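Local atomic coordinates of 2-c-methyl-d-erythritol 4-phosphate cytidylyltransferase (Streptococcus pneumoniae, PDB entry 2VSH), a protein that catalyses the transfer of the cytidylyl group of CTP to D-ribitol 5-phosphate, making CDP-ribitol for teichoic acid precursors. Residues A[121-126]-A[212-217]; A[136-141]-A[170-175]; A[140-145]-A[164-169]. One frame throughout, in Å; residues are numbered along the deposited sequence.

Interactions 2 and 3 are successive parts of one antiparallel pairing, on either side of a corner at Thr170: both join strand 136-142 to strand 165-175 and share Val140 and Val141, with centres about 13 Å apart. Interaction 1, centred about 10 Å from interaction 2 and 14 Å from interaction 3, ties the start of helix 121-133 to the loop after strand 208-212. Along the chain the order is helix, strand 136-142, strand 165-175, then that loop. Gly213 N to Val140 O and Asn217 ND2 to Thr170 O link loop and strand pair. The pairing runs from a buried contact in the central sheet, interaction 2, to interaction 3, where the sheet continues into the second subunit.

Interaction 1 (A[121-126]-A[212-217]); sequences LRMIQD and KGEYSN
Arg122, on the first turn of helix 121-133, reaches across to the backbone of Lys212 and the carboxylate of Glu214. Its CB leaves the helix toward the loop, and CG lies anti to the backbone N (chi1 -164°). Bends at chi2 and chi3 curve the chain toward the loop and bring the guanidinium over CG of Met123, which covers one face near the rim. Lys212, its chain bent at chi3 and chi4, brings CE over the other face, 3.9 Å from Arg122 NH2. At the tip two nitrogens grip a single atom end-on: Lys212 O receives Arg122 NH1 at 2.9 Å and Arg122 NH2 at 3.1 Å. The oxygen lies in the guanidinium plane, whereas NH2 stands above the plane of the carbonyl. Arg122 NH1 also forms a salt bridge with Asp126 OD2 at 2.7 Å, one helical turn on. Arg122 NH2 makes another to Glu214 OE2 at 3.1 Å; this oxygen is approached from above the carboxylate plane, and the two flat groups are nearly perpendicular (88°). With bonds on both terminal nitrogens, the guanidinium is fixed in its rotation.

Lys212 NZ completes the network with a weak, long bond to Glu214 OE1 of 3.3 Å, leaving the acid between two basic groups, which would favour its ionised form. A water links Asp126 OD2 and Lys212 N. Next to the charged groups, Met123 runs extended beyond CG toward the loop, its SD 4.2 Å from Asn217 ND2. That amide is held by Thr170 O and Gln169 OE1, at the end of a type I turn, Glu214 to Asn217. The contact joins the N-terminal turn of helix 121-133 to the loop between strand 208-212 and helix 223-232, beside strands 136-142 and 165-175.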
ATOM      1  N   LEU A 121     -20.948   3.637  -9.531  1.00 20.24           N
ATOM      2  CA  LEU A 121     -22.088   2.746  -9.763  1.00 20.74           C
ATOM      3  C   LEU A 121     -21.623   1.457 -10.436  1.00 21.04           C
ATOM      4  O   LEU A 121     -22.174   0.390 -10.206  1.00 20.41           O
ATOM      5  CB  LEU A 121     -23.149   3.444 -10.636  1.00 21.61           C
ATOM      6  CG  LEU A 121     -23.987   4.505  -9.903  1.00 22.00           C
ATOM      7  CD1 LEU A 121     -24.835   5.309 -10.895  1.00 22.78           C
ATOM      8  CD2 LEU A 121     -24.859   3.863  -8.838  1.00 22.26           C
ATOM      9  N   ARG A 122     -20.607   1.561 -11.281  1.00 21.52           N
ATOM     10  CA  ARG A 122     -20.105   0.376 -11.973  1.00 22.73           C
ATOM     11  C   ARG A 122     -19.626  -0.659 -10.944  1.00 21.32           C
ATOM     12  O   ARG A 122     -19.924  -1.840 -11.064  1.00 20.15           O
ATOM     13  CB  ARG A 122     -18.987   0.763 -12.934  1.00 23.28           C
ATOM     14  CG  ARG A 122     -18.632  -0.293 -13.998  1.00 26.61           C
ATOM     15  CD  ARG A 122     -17.685  -1.356 -13.451  1.00 29.21           C
ATOM     16  NE  ARG A 122     -16.413  -0.802 -12.975  1.00 30.26           N
ATOM     17  CZ  ARG A 122     -15.639  -1.377 -12.054  1.00 30.84           C
ATOM     18  NH1 ARG A 122     -16.002  -2.528 -11.488  1.00 29.93           N
ATOM     19  NH2 ARG A 122     -14.510  -0.786 -11.681  1.00 30.52           N
ATOM     20  N   MET A 123     -18.890  -0.195  -9.931  1.00 21.00           N
ATOM     21  CA  MET A 123     -18.385  -1.052  -8.854  1.00 21.47           C
ATOM     22  C   MET A 123     -19.521  -1.665  -8.037  1.00 21.18           C
ATOM     23  O   MET A 123     -19.527  -2.875  -7.801  1.00 22.75           O
ATOM     24  CB  MET A 123     -17.471  -0.249  -7.924  1.00 20.78           C
ATOM     25  CG  MET A 123     -16.120   0.092  -8.550  1.00 21.57           C
ATOM     26  SD  MET A 123     -15.225   1.281  -7.534  1.00 24.93           S
ATOM     27  CE  MET A 123     -14.091   1.825  -8.738  1.00 25.09           C
ATOM     28  N   ILE A 124     -20.477  -0.825  -7.627  1.00 20.20           N
ATOM     29  CA  ILE A 124     -21.683  -1.265  -6.909  1.00 19.21           C
ATOM     30  C   ILE A 124     -22.435  -2.312  -7.720  1.00 19.74           C
ATOM     31  O   ILE A 124     -22.819  -3.342  -7.196  1.00 19.31           O
ATOM     32  CB  ILE A 124     -22.628  -0.087  -6.634  1.00 19.01           C
ATOM     33  CG1 ILE A 124     -21.969   0.886  -5.659  1.00 18.70           C
ATOM     34  CG2 ILE A 124     -24.008  -0.579  -6.115  1.00 17.54           C
ATOM     35  CD1 ILE A 124     -22.502   2.302  -5.745  1.00 21.83           C
ATOM     36  N   GLN A 125     -22.650  -2.019  -8.999  1.00 20.92           N
ATOM     37  CA  GLN A 125     -23.373  -2.916  -9.873  1.00 21.66           C
ATOM     38  C   GLN A 125     -22.655  -4.256 -10.102  1.00 21.86           C
ATOM     39  O   GLN A 125     -23.290  -5.299 -10.083  1.00 21.84           O
ATOM     40  CB  GLN A 125     -23.716  -2.205 -11.186  1.00 23.39           C
ATOM     41  CG  GLN A 125     -24.877  -1.211 -11.002  1.00 22.75           C
ATOM     42  CD  GLN A 125     -25.117  -0.334 -12.209  1.00 23.53           C
ATOM     43  OE1 GLN A 125     -24.509  -0.515 -13.268  1.00 21.31           O
ATOM     44  NE2 GLN A 125     -25.999   0.653 -12.045  1.00 24.68           N
ATOM     45  N   ASP A 126     -21.347  -4.218 -10.329  1.00 21.97           N
ATOM     46  CA  ASP A 126     -20.526  -5.438 -10.421  1.00 23.10           C
ATOM     47  C   ASP A 126     -20.602  -6.325  -9.190  1.00 21.95           C
ATOM     48  O   ASP A 126     -20.710  -7.542  -9.315  1.00 22.73           O
ATOM     49  CB  ASP A 126     -19.063  -5.094 -10.693  1.00 23.01           C
ATOM     50  CG  ASP A 126     -18.825  -4.697 -12.117  1.00 25.96           C
ATOM     51  OD1 ASP A 126     -19.816  -4.604 -12.878  1.00 27.16           O
ATOM     52  OD2 ASP A 126     -17.646  -4.481 -12.482  1.00 27.86           O
ATOM     53  N   LYS A 212     -13.665  -5.865  -9.705  1.00 26.14           N
ATOM     54  CA  LYS A 212     -12.653  -4.914 -10.126  1.00 27.56           C
ATOM     55  C   LYS A 212     -12.881  -3.609  -9.388  1.00 26.72           C
ATOM     56  O   LYS A 212     -13.934  -2.981  -9.517  1.00 26.82           O
ATOM     57  CB  LYS A 212     -12.717  -4.741 -11.660  1.00 28.57           C
ATOM     58  CG  LYS A 212     -11.862  -3.625 -12.258  1.00 31.81           C
ATOM     59  CD  LYS A 212     -12.010  -3.592 -13.795  1.00 33.54           C
ATOM     60  CE  LYS A 212     -11.980  -2.163 -14.377  1.00 39.13           C
ATOM     61  NZ  LYS A 212     -10.742  -1.413 -14.019  1.00 39.21           N
ATOM     62  N   GLY A 213     -11.897  -3.235  -8.579  1.00 26.40           N
ATOM     63  CA  GLY A 213     -11.881  -1.944  -7.910  1.00 26.22           C
ATOM     64  C   GLY A 213     -11.342  -0.884  -8.842  1.00 27.49           C
ATOM     65  O   GLY A 213     -11.413  -1.029 -10.060  1.00 28.54           O
ATOM     66  N   GLU A 214     -10.816   0.193  -8.268  1.00 27.87           N
ATOM     67  CA  GLU A 214     -10.188   1.254  -9.042  1.00 29.34           C
ATOM     68  C   GLU A 214      -9.084   1.849  -8.191  1.00 28.60           C
ATOM     69  O   GLU A 214      -9.220   1.933  -6.966  1.00 26.91           O
ATOM     70  CB  GLU A 214     -11.222   2.333  -9.375  1.00 29.92           C
ATOM     71  CG  GLU A 214     -11.078   2.952 -10.735  1.00 35.87           C
ATOM     72  CD  GLU A 214     -11.490   2.022 -11.853  1.00 39.35           C
ATOM     73  OE1 GLU A 214     -10.600   1.607 -12.614  1.00 42.16           O
ATOM     74  OE2 GLU A 214     -12.693   1.700 -11.973  1.00 41.87           O
ATOM     75  N   TYR A 215      -7.986   2.259  -8.823  1.00 29.14           N
ATOM     76  CA  TYR A 215      -6.906   2.889  -8.072  1.00 29.51           C
ATOM     77  C   TYR A 215      -7.366   4.189  -7.413  1.00 28.49           C
ATOM     78  O   TYR A 215      -6.891   4.559  -6.340  1.00 28.56           O
ATOM     79  CB  TYR A 215      -5.653   3.054  -8.947  1.00 31.57           C
ATOM     80  CG  TYR A 215      -5.029   1.704  -9.190  1.00 33.09           C
ATOM     81  CD1 TYR A 215      -5.067   1.104 -10.445  1.00 34.67           C
ATOM     82  CD2 TYR A 215      -4.470   0.986  -8.134  1.00 33.65           C
ATOM     83  CE1 TYR A 215      -4.519  -0.173 -10.652  1.00 35.38           C
ATOM     84  CE2 TYR A 215      -3.927  -0.281  -8.327  1.00 35.04           C
ATOM     85  CZ  TYR A 215      -3.952  -0.851  -9.576  1.00 34.89           C
ATOM     86  OH  TYR A 215      -3.410  -2.111  -9.737  1.00 35.92           O
ATOM     87  N   SER A 216      -8.335   4.837  -8.047  1.00 28.07           N
ATOM     88  CA  SER A 216      -8.969   6.049  -7.532  1.00 28.47           C
ATOM     89  C   SER A 216      -9.936   5.767  -6.364  1.00 26.88           C
ATOM     90  O   SER A 216     -10.331   6.696  -5.674  1.00 26.64           O
ATOM     91  CB  SER A 216      -9.729   6.756  -8.666  1.00 29.06           C
ATOM     92  OG  SER A 216     -10.789   5.915  -9.112  1.00 29.35           O
ATOM     93  N   ASN A 217     -10.311   4.504  -6.143  1.00 25.53           N
ATOM     94  CA  ASN A 217     -11.160   4.139  -4.976  1.00 24.85           C
ATOM     95  C   ASN A 217     -10.381   4.287  -3.646  1.00 24.86           C
ATOM     96  O   ASN A 217     -10.340   3.373  -2.811  1.00 24.22           O
ATOM     97  CB  ASN A 217     -11.757   2.740  -5.161  1.00 23.41           C
ATOM     98  CG  ASN A 217     -12.806   2.364  -4.099  1.00 23.81           C
ATOM     99  OD1 ASN A 217     -13.441   3.212  -3.474  1.00 20.93           O
ATOM    100  ND2 ASN A 217     -13.015   1.063  -3.940  1.00 24.02           N
TER
HETATM  101  O   HOH W   1     -15.988  -6.405 -11.489  1.00 19.94           O

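Interaction 2 (A[136-141]-A[170-175]); sequences AVDTVV and TPQTFR
Strands 136-142 and 165-175 pair antiparallel in the central mixed sheet of this GT-A-type nucleotidyltransferase fold, their local axes approaching to 4.6 Å, with 177° between their N-to-C directions. Val137 and Thr173 form a hydrogen-bonded pair, with Val137 N to Thr173 O at 2.8 Å and Thr173 N to Val137 O at 3.0 Å. Asp138 and Gln172, the next, non-hydrogen-bonded pair, send their side chains side by side to the same face, and Gln172 CG comes within 3.5 Å of Asp138 OD1.

Where the second strand turns its corner, Pro171 O is gripped twice by Thr139: by the backbone N at 3.0 Å, nearly along the C=O axis, and by OG1 at 2.7 Å. With OG1 beside its own backbone N (chi1 -47°), both donors face the same carbonyl; Asn127 ND2 is a further partner of that hydroxyl. A cis peptide bond precedes Pro171, whose CD lies 3.4 Å from Thr139 OG1. At the other end Ala136 CB meets Phe174 CB at 3.9 Å.

Helix 121-133 packs on the face bearing Val137 and Thr173, helix 197-203 on that of Asp138, Gln172 and Phe174, while strands 208-212 and 108-113 flank the pair.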
ATOM      1  N   ALA A 136     -19.590 -14.647  -1.750  1.00 20.34           N
ATOM      2  CA  ALA A 136     -19.283 -13.258  -1.420  1.00 19.37           C
ATOM      3  C   ALA A 136     -18.463 -12.608  -2.533  1.00 19.62           C
ATOM      4  O   ALA A 136     -18.042 -13.281  -3.473  1.00 19.95           O
ATOM      5  CB  ALA A 136     -18.553 -13.168  -0.070  1.00 19.08           C
ATOM      6  N   VAL A 137     -18.266 -11.296  -2.433  1.00 18.99           N
ATOM      7  CA  VAL A 137     -17.497 -10.545  -3.426  1.00 19.78           C
ATOM      8  C   VAL A 137     -16.571  -9.600  -2.681  1.00 20.00           C
ATOM      9  O   VAL A 137     -16.974  -8.966  -1.721  1.00 19.61           O
ATOM     10  CB  VAL A 137     -18.428  -9.694  -4.357  1.00 19.47           C
ATOM     11  CG1 VAL A 137     -17.613  -9.059  -5.512  1.00 19.83           C
ATOM     12  CG2 VAL A 137     -19.557 -10.532  -4.909  1.00 19.74           C
ATOM     13  N   ASP A 138     -15.325  -9.522  -3.125  1.00 20.77           N
ATOM     14  CA  ASP A 138     -14.374  -8.603  -2.544  1.00 19.93           C
ATOM     15  C   ASP A 138     -13.893  -7.732  -3.685  1.00 19.88           C
ATOM     16  O   ASP A 138     -13.459  -8.242  -4.721  1.00 20.71           O
ATOM     17  CB  ASP A 138     -13.198  -9.397  -1.969  1.00 20.82           C
ATOM     18  CG  ASP A 138     -12.385  -8.623  -0.965  1.00 21.79           C
ATOM     19  OD1 ASP A 138     -12.679  -7.439  -0.709  1.00 22.91           O
ATOM     20  OD2 ASP A 138     -11.424  -9.221  -0.415  1.00 24.79           O
ATOM     21  N   THR A 139     -13.959  -6.418  -3.497  1.00 19.64           N
ATOM     22  CA  THR A 139     -13.473  -5.484  -4.509  1.00 19.02           C
ATOM     23  C   THR A 139     -11.985  -5.269  -4.330  1.00 19.96           C
ATOM     24  O   THR A 139     -11.522  -4.812  -3.271  1.00 20.02           O
ATOM     25  CB  THR A 139     -14.230  -4.152  -4.485  1.00 17.90           C
ATOM     26  OG1 THR A 139     -15.635  -4.394  -4.435  1.00 17.09           O
ATOM     27  CG2 THR A 139     -13.960  -3.370  -5.738  1.00 18.36           C
ATOM     28  N   VAL A 140     -11.235  -5.582  -5.380  1.00 20.66           N
ATOM     29  CA  VAL A 140      -9.787  -5.518  -5.334  1.00 22.07           C
ATOM     30  C   VAL A 140      -9.192  -4.856  -6.577  1.00 22.99           C
ATOM     31  O   VAL A 140      -9.854  -4.753  -7.614  1.00 23.59           O
ATOM     32  CB  VAL A 140      -9.156  -6.929  -5.166  1.00 23.24           C
ATOM     33  CG1 VAL A 140      -9.743  -7.661  -3.950  1.00 22.80           C
ATOM     34  CG2 VAL A 140      -9.360  -7.773  -6.442  1.00 23.73           C
ATOM     35  N   VAL A 141      -7.940  -4.429  -6.453  1.00 24.93           N
ATOM     36  CA  VAL A 141      -7.109  -4.010  -7.581  1.00 26.83           C
ATOM     37  C   VAL A 141      -5.794  -4.793  -7.517  1.00 28.05           C
ATOM     38  O   VAL A 141      -5.435  -5.322  -6.462  1.00 26.33           O
ATOM     39  CB  VAL A 141      -6.805  -2.477  -7.564  1.00 28.41           C
ATOM     40  CG1 VAL A 141      -8.045  -1.681  -7.907  1.00 28.30           C
ATOM     41  CG2 VAL A 141      -6.221  -2.026  -6.234  1.00 29.08           C
ATOM     42  N   THR A 170     -13.050  -1.882  -0.766  1.00 18.82           N
ATOM     43  CA  THR A 170     -14.462  -2.211  -0.614  1.00 18.58           C
ATOM     44  C   THR A 170     -15.192  -1.632  -1.838  1.00 18.49           C
ATOM     45  O   THR A 170     -14.637  -0.762  -2.503  1.00 19.18           O
ATOM     46  CB  THR A 170     -15.055  -1.773   0.758  1.00 17.42           C
ATOM     47  OG1 THR A 170     -15.249  -0.353   0.816  1.00 18.36           O
ATOM     48  CG2 THR A 170     -14.180  -2.253   1.937  1.00 18.70           C
ATOM     49  N   PRO A 171     -16.431  -2.089  -2.133  1.00 19.03           N
ATOM     50  CA  PRO A 171     -17.325  -3.030  -1.419  1.00 18.52           C
ATOM     51  C   PRO A 171     -16.872  -4.468  -1.138  1.00 18.42           C
ATOM     52  O   PRO A 171     -15.993  -5.022  -1.802  1.00 19.21           O
ATOM     53  CB  PRO A 171     -18.602  -3.038  -2.282  1.00 19.01           C
ATOM     54  CG  PRO A 171     -18.598  -1.761  -2.996  1.00 18.99           C
ATOM     55  CD  PRO A 171     -17.115  -1.504  -3.301  1.00 19.20           C
ATOM     56  N   GLN A 172     -17.496  -5.034  -0.113  1.00 17.97           N
ATOM     57  CA  GLN A 172     -17.498  -6.453   0.158  1.00 18.58           C
ATOM     58  C   GLN A 172     -18.968  -6.832   0.298  1.00 18.47           C
ATOM     59  O   GLN A 172     -19.700  -6.248   1.108  1.00 17.41           O
ATOM     60  CB  GLN A 172     -16.709  -6.763   1.430  1.00 18.28           C
ATOM     61  CG  GLN A 172     -15.266  -6.309   1.353  1.00 18.47           C
ATOM     62  CD  GLN A 172     -14.422  -6.669   2.575  1.00 19.37           C
ATOM     63  OE1 GLN A 172     -13.253  -7.011   2.437  1.00 21.73           O
ATOM     64  NE2 GLN A 172     -15.005  -6.575   3.766  1.00 19.64           N
ATOM     65  N   THR A 173     -19.397  -7.799  -0.508  1.00 19.25           N
ATOM     66  CA  THR A 173     -20.819  -8.052  -0.727  1.00 19.72           C
ATOM     67  C   THR A 173     -21.173  -9.519  -0.470  1.00 20.30           C
ATOM     68  O   THR A 173     -20.449 -10.430  -0.870  1.00 19.69           O
ATOM     69  CB  THR A 173     -21.220  -7.622  -2.170  1.00 20.58           C
ATOM     70  OG1 THR A 173     -20.917  -6.229  -2.328  1.00 20.45           O
ATOM     71  CG2 THR A 173     -22.712  -7.858  -2.451  1.00 20.37           C
ATOM     72  N   PHE A 174     -22.293  -9.738   0.215  1.00 20.63           N
ATOM     73  CA  PHE A 174     -22.678 -11.074   0.630  1.00 21.42           C
ATOM     74  C   PHE A 174     -24.113 -11.107   1.161  1.00 21.76           C
ATOM     75  O   PHE A 174     -24.684 -10.073   1.483  1.00 20.78           O
ATOM     76  CB  PHE A 174     -21.674 -11.614   1.687  1.00 21.20           C
ATOM     77  CG  PHE A 174     -21.248 -10.594   2.709  1.00 20.15           C
ATOM     78  CD1 PHE A 174     -22.125 -10.167   3.698  1.00 21.07           C
ATOM     79  CD2 PHE A 174     -19.962 -10.062   2.685  1.00 19.58           C
ATOM     80  CE1 PHE A 174     -21.726  -9.208   4.633  1.00 20.36           C
ATOM     81  CE2 PHE A 174     -19.562  -9.118   3.617  1.00 18.47           C
ATOM     82  CZ  PHE A 174     -20.448  -8.687   4.589  1.00 19.34           C
ATOM     83  N   ARG A 175     -24.680 -12.305   1.262  1.00 22.10           N
ATOM     84  CA  ARG A 175     -26.014 -12.481   1.845  1.00 22.68           C
ATOM     85  C   ARG A 175     -25.925 -12.191   3.329  1.00 22.87           C
ATOM     86  O   ARG A 175     -24.988 -12.632   4.000  1.00 22.87           O
ATOM     87  CB  ARG A 175     -26.538 -13.892   1.577  1.00 23.15           C
ATOM     88  CG  ARG A 175     -26.966 -14.103   0.124  1.00 22.22           C
ATOM     89  CD  ARG A 175     -26.905 -15.557  -0.337  1.00 24.86           C
ATOM     90  NE  ARG A 175     -26.980 -15.561  -1.798  1.00 27.09           N
ATOM     91  CZ  ARG A 175     -25.937 -15.472  -2.628  1.00 27.84           C
ATOM     92  NH1 ARG A 175     -24.690 -15.411  -2.180  1.00 26.84           N
ATOM     93  NH2 ARG A 175     -26.150 -15.445  -3.930  1.00 29.87           N
TER

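Interaction 3 (A[140-145]-A[164-169]); sequences VVEAVD and HLYQGQ
Val141 O accepts the shortest bond here, from Gln167 N at 2.7 Å and nearly in line with the carbonyl. The return bond, Val141 N to Gln167 O, measures 3.0 Å and is straighter, with an angle of 164° at the hydrogen. On one face of this hydrogen-bonded pair the side chains of Val141 and Gln167 run side by side, and Val141 CG2 touches Gln167 OE1 at 3.7 Å. The side chain of Gln169 crosses that of Val141 at about a right angle, its NE2 close to both methyls. NE2 donates weakly to Gln167 OE1, but its stronger partner is Glu214 O.

The backbone bonds of Val141 and Gln167 belong to an antiparallel ladder between the end of strand 136-142 and the start of strand 165-175. The short axes here stand 146° apart, so the strands are well away from exactly antiparallel. Leu165 and Tyr166 pair in turn with a strand of the second subunit, carrying the sheet across the dimer interface.

On the other face, CG2 of Val140 sits between the backbone N and the carbonyl carbon, which turns this methyl toward Tyr166 CD2, at 3.7 Å. The ring has Val141 O at its edge, and Leu210 of strand 208-212 packs against both Val140 and Tyr166. Farther along, Ala143 N donates to Leu165 O at 3.3 Å, from above the carbonyl plane. Ala143 CB points toward the opposite strand and packs on Leu165 CB at 4.0 Å, while Glu142 O next to it takes a hydrogen bond from the hydroxyl of Tyr215.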
ATOM      1  N   VAL A 140     -11.235  -5.582  -5.380  1.00 20.66           N
ATOM      2  CA  VAL A 140      -9.787  -5.518  -5.334  1.00 22.07           C
ATOM      3  C   VAL A 140      -9.192  -4.856  -6.577  1.00 22.99           C
ATOM      4  O   VAL A 140      -9.854  -4.753  -7.614  1.00 23.59           O
ATOM      5  CB  VAL A 140      -9.156  -6.929  -5.166  1.00 23.24           C
ATOM      6  CG1 VAL A 140      -9.743  -7.661  -3.950  1.00 22.80           C
ATOM      7  CG2 VAL A 140      -9.360  -7.773  -6.442  1.00 23.73           C
ATOM      8  N   VAL A 141      -7.940  -4.429  -6.453  1.00 24.93           N
ATOM      9  CA  VAL A 141      -7.109  -4.010  -7.581  1.00 26.83           C
ATOM     10  C   VAL A 141      -5.794  -4.793  -7.517  1.00 28.05           C
ATOM     11  O   VAL A 141      -5.435  -5.322  -6.462  1.00 26.33           O
ATOM     12  CB  VAL A 141      -6.805  -2.477  -7.564  1.00 28.41           C
ATOM     13  CG1 VAL A 141      -8.045  -1.681  -7.907  1.00 28.30           C
ATOM     14  CG2 VAL A 141      -6.221  -2.026  -6.234  1.00 29.08           C
ATOM     15  N   GLU A 142      -5.075  -4.871  -8.629  1.00 30.69           N
ATOM     16  CA  GLU A 142      -3.737  -5.462  -8.600  1.00 33.68           C
ATOM     17  C   GLU A 142      -2.844  -4.711  -7.625  1.00 34.17           C
ATOM     18  O   GLU A 142      -2.804  -3.479  -7.634  1.00 36.05           O
ATOM     19  CB  GLU A 142      -3.099  -5.463  -9.985  1.00 36.63           C
ATOM     20  CG  GLU A 142      -3.779  -6.397 -10.968  1.00 38.44           C
ATOM     21  CD  GLU A 142      -3.107  -6.429 -12.328  1.00 43.48           C
ATOM     22  OE1 GLU A 142      -1.990  -5.872 -12.477  1.00 47.95           O
ATOM     23  OE2 GLU A 142      -3.705  -7.023 -13.257  1.00 47.69           O
ATOM     24  N   ALA A 143      -2.137  -5.462  -6.780  1.00 34.08           N
ATOM     25  CA  ALA A 143      -1.192  -4.884  -5.831  1.00 35.01           C
ATOM     26  C   ALA A 143      -0.009  -4.303  -6.593  1.00 38.86           C
ATOM     27  O   ALA A 143       0.520  -4.945  -7.501  1.00 41.15           O
ATOM     28  CB  ALA A 143      -0.738  -5.929  -4.829  1.00 33.32           C
ATOM     29  N   VAL A 144       0.376  -3.079  -6.242  1.00 40.72           N
ATOM     30  CA  VAL A 144       1.488  -2.389  -6.902  1.00 45.33           C
ATOM     31  C   VAL A 144       2.660  -2.212  -5.931  1.00 46.15           C
ATOM     32  O   VAL A 144       3.810  -2.049  -6.348  1.00 49.65           O
ATOM     33  CB  VAL A 144       1.036  -1.033  -7.516  1.00 48.35           C
ATOM     34  CG1 VAL A 144       2.226  -0.225  -8.035  1.00 54.04           C
ATOM     35  CG2 VAL A 144       0.045  -1.270  -8.647  1.00 48.25           C
ATOM     36  N   ASP A 145       2.345  -2.235  -4.638  1.00 43.51           N
ATOM     37  CA  ASP A 145       3.335  -2.334  -3.566  1.00 43.71           C
ATOM     38  C   ASP A 145       4.048  -3.674  -3.639  1.00 41.53           C
ATOM     39  O   ASP A 145       3.440  -4.696  -3.957  1.00 39.79           O
ATOM     40  CB  ASP A 145       2.631  -2.289  -2.199  1.00 41.93           C
ATOM     41  CG  ASP A 145       2.601  -0.902  -1.592  1.00 46.60           C
ATOM     42  OD1 ASP A 145       3.585  -0.142  -1.766  1.00 50.31           O
ATOM     43  OD2 ASP A 145       1.583  -0.588  -0.928  1.00 48.83           O
ATOM     44  N   HIS A 164       0.082 -12.906  -7.847  1.00 39.57           N
ATOM     45  CA  HIS A 164      -1.177 -13.367  -7.259  1.00 36.91           C
ATOM     46  C   HIS A 164      -1.688 -12.482  -6.135  1.00 32.88           C
ATOM     47  O   HIS A 164      -2.595 -12.874  -5.402  1.00 31.82           O
ATOM     48  CB  HIS A 164      -1.034 -14.816  -6.771  1.00 38.73           C
ATOM     49  CG  HIS A 164      -0.688 -15.782  -7.860  1.00 43.33           C
ATOM     50  ND1 HIS A 164       0.292 -16.741  -7.721  1.00 46.92           N
ATOM     51  CD2 HIS A 164      -1.177 -15.922  -9.116  1.00 45.67           C
ATOM     52  CE1 HIS A 164       0.390 -17.435  -8.841  1.00 50.58           C
ATOM     53  NE2 HIS A 164      -0.496 -16.961  -9.701  1.00 51.57           N
ATOM     54  N   LEU A 165      -1.115 -11.289  -6.004  1.00 31.54           N
ATOM     55  CA  LEU A 165      -1.492 -10.383  -4.933  1.00 28.51           C
ATOM     56  C   LEU A 165      -2.355  -9.232  -5.434  1.00 27.82           C
ATOM     57  O   LEU A 165      -2.153  -8.711  -6.524  1.00 28.97           O
ATOM     58  CB  LEU A 165      -0.258  -9.856  -4.182  1.00 28.27           C
ATOM     59  CG  LEU A 165       0.680 -10.898  -3.542  1.00 29.10           C
ATOM     60  CD1 LEU A 165       1.900 -10.223  -2.893  1.00 28.42           C
ATOM     61  CD2 LEU A 165      -0.054 -11.796  -2.527  1.00 27.88           C
ATOM     62  N   TYR A 166      -3.326  -8.865  -4.612  1.00 25.89           N
ATOM     63  CA  TYR A 166      -4.279  -7.808  -4.919  1.00 25.54           C
ATOM     64  C   TYR A 166      -4.379  -6.920  -3.702  1.00 24.87           C
ATOM     65  O   TYR A 166      -4.218  -7.397  -2.573  1.00 24.41           O
ATOM     66  CB  TYR A 166      -5.652  -8.412  -5.242  1.00 25.00           C
ATOM     67  CG  TYR A 166      -5.659  -9.229  -6.528  1.00 26.30           C
ATOM     68  CD1 TYR A 166      -5.289 -10.574  -6.524  1.00 27.78           C
ATOM     69  CD2 TYR A 166      -6.020  -8.649  -7.747  1.00 27.09           C
ATOM     70  CE1 TYR A 166      -5.277 -11.321  -7.696  1.00 28.96           C
ATOM     71  CE2 TYR A 166      -6.024  -9.387  -8.922  1.00 28.96           C
ATOM     72  CZ  TYR A 166      -5.654 -10.725  -8.888  1.00 30.84           C
ATOM     73  OH  TYR A 166      -5.651 -11.467 -10.048  1.00 33.67           O
ATOM     74  N   GLN A 167      -4.583  -5.624  -3.925  1.00 25.29           N
ATOM     75  CA  GLN A 167      -4.913  -4.714  -2.834  1.00 25.19           C
ATOM     76  C   GLN A 167      -6.423  -4.785  -2.594  1.00 24.18           C
ATOM     77  O   GLN A 167      -7.229  -4.586  -3.519  1.00 23.48           O
ATOM     78  CB  GLN A 167      -4.489  -3.278  -3.160  1.00 27.77           C
ATOM     79  CG  GLN A 167      -5.004  -2.232  -2.175  1.00 30.44           C
ATOM     80  CD  GLN A 167      -4.961  -0.818  -2.733  1.00 35.25           C
ATOM     81  OE1 GLN A 167      -6.002  -0.199  -2.985  1.00 37.07           O
ATOM     82  NE2 GLN A 167      -3.757  -0.303  -2.936  1.00 38.98           N
ATOM     83  N   GLY A 168      -6.794  -5.097  -1.356  1.00 23.20           N
ATOM     84  CA  GLY A 168      -8.189  -5.225  -0.972  1.00 23.08           C
ATOM     85  C   GLY A 168      -8.808  -3.864  -0.796  1.00 24.56           C
ATOM     86  O   GLY A 168      -8.241  -3.000  -0.140  1.00 25.72           O
ATOM     87  N   GLN A 169      -9.985  -3.678  -1.386  1.00 18.90           N
ATOM     88  CA  GLN A 169     -10.735  -2.450  -1.223  1.00 19.27           C
ATOM     89  C   GLN A 169     -12.106  -2.816  -0.689  1.00 19.35           C
ATOM     90  O   GLN A 169     -12.298  -3.920  -0.200  1.00 20.12           O
ATOM     91  CB  GLN A 169     -10.857  -1.708  -2.554  1.00 19.56           C
ATOM     92  CG  GLN A 169      -9.526  -1.420  -3.259  1.00 19.94           C
ATOM     93  CD  GLN A 169      -9.709  -0.574  -4.523  1.00 21.50           C
ATOM     94  OE1 GLN A 169     -10.716  -0.686  -5.231  1.00 19.16           O
ATOM     95  NE2 GLN A 169      -8.737   0.289  -4.794  1.00 21.38           N
TER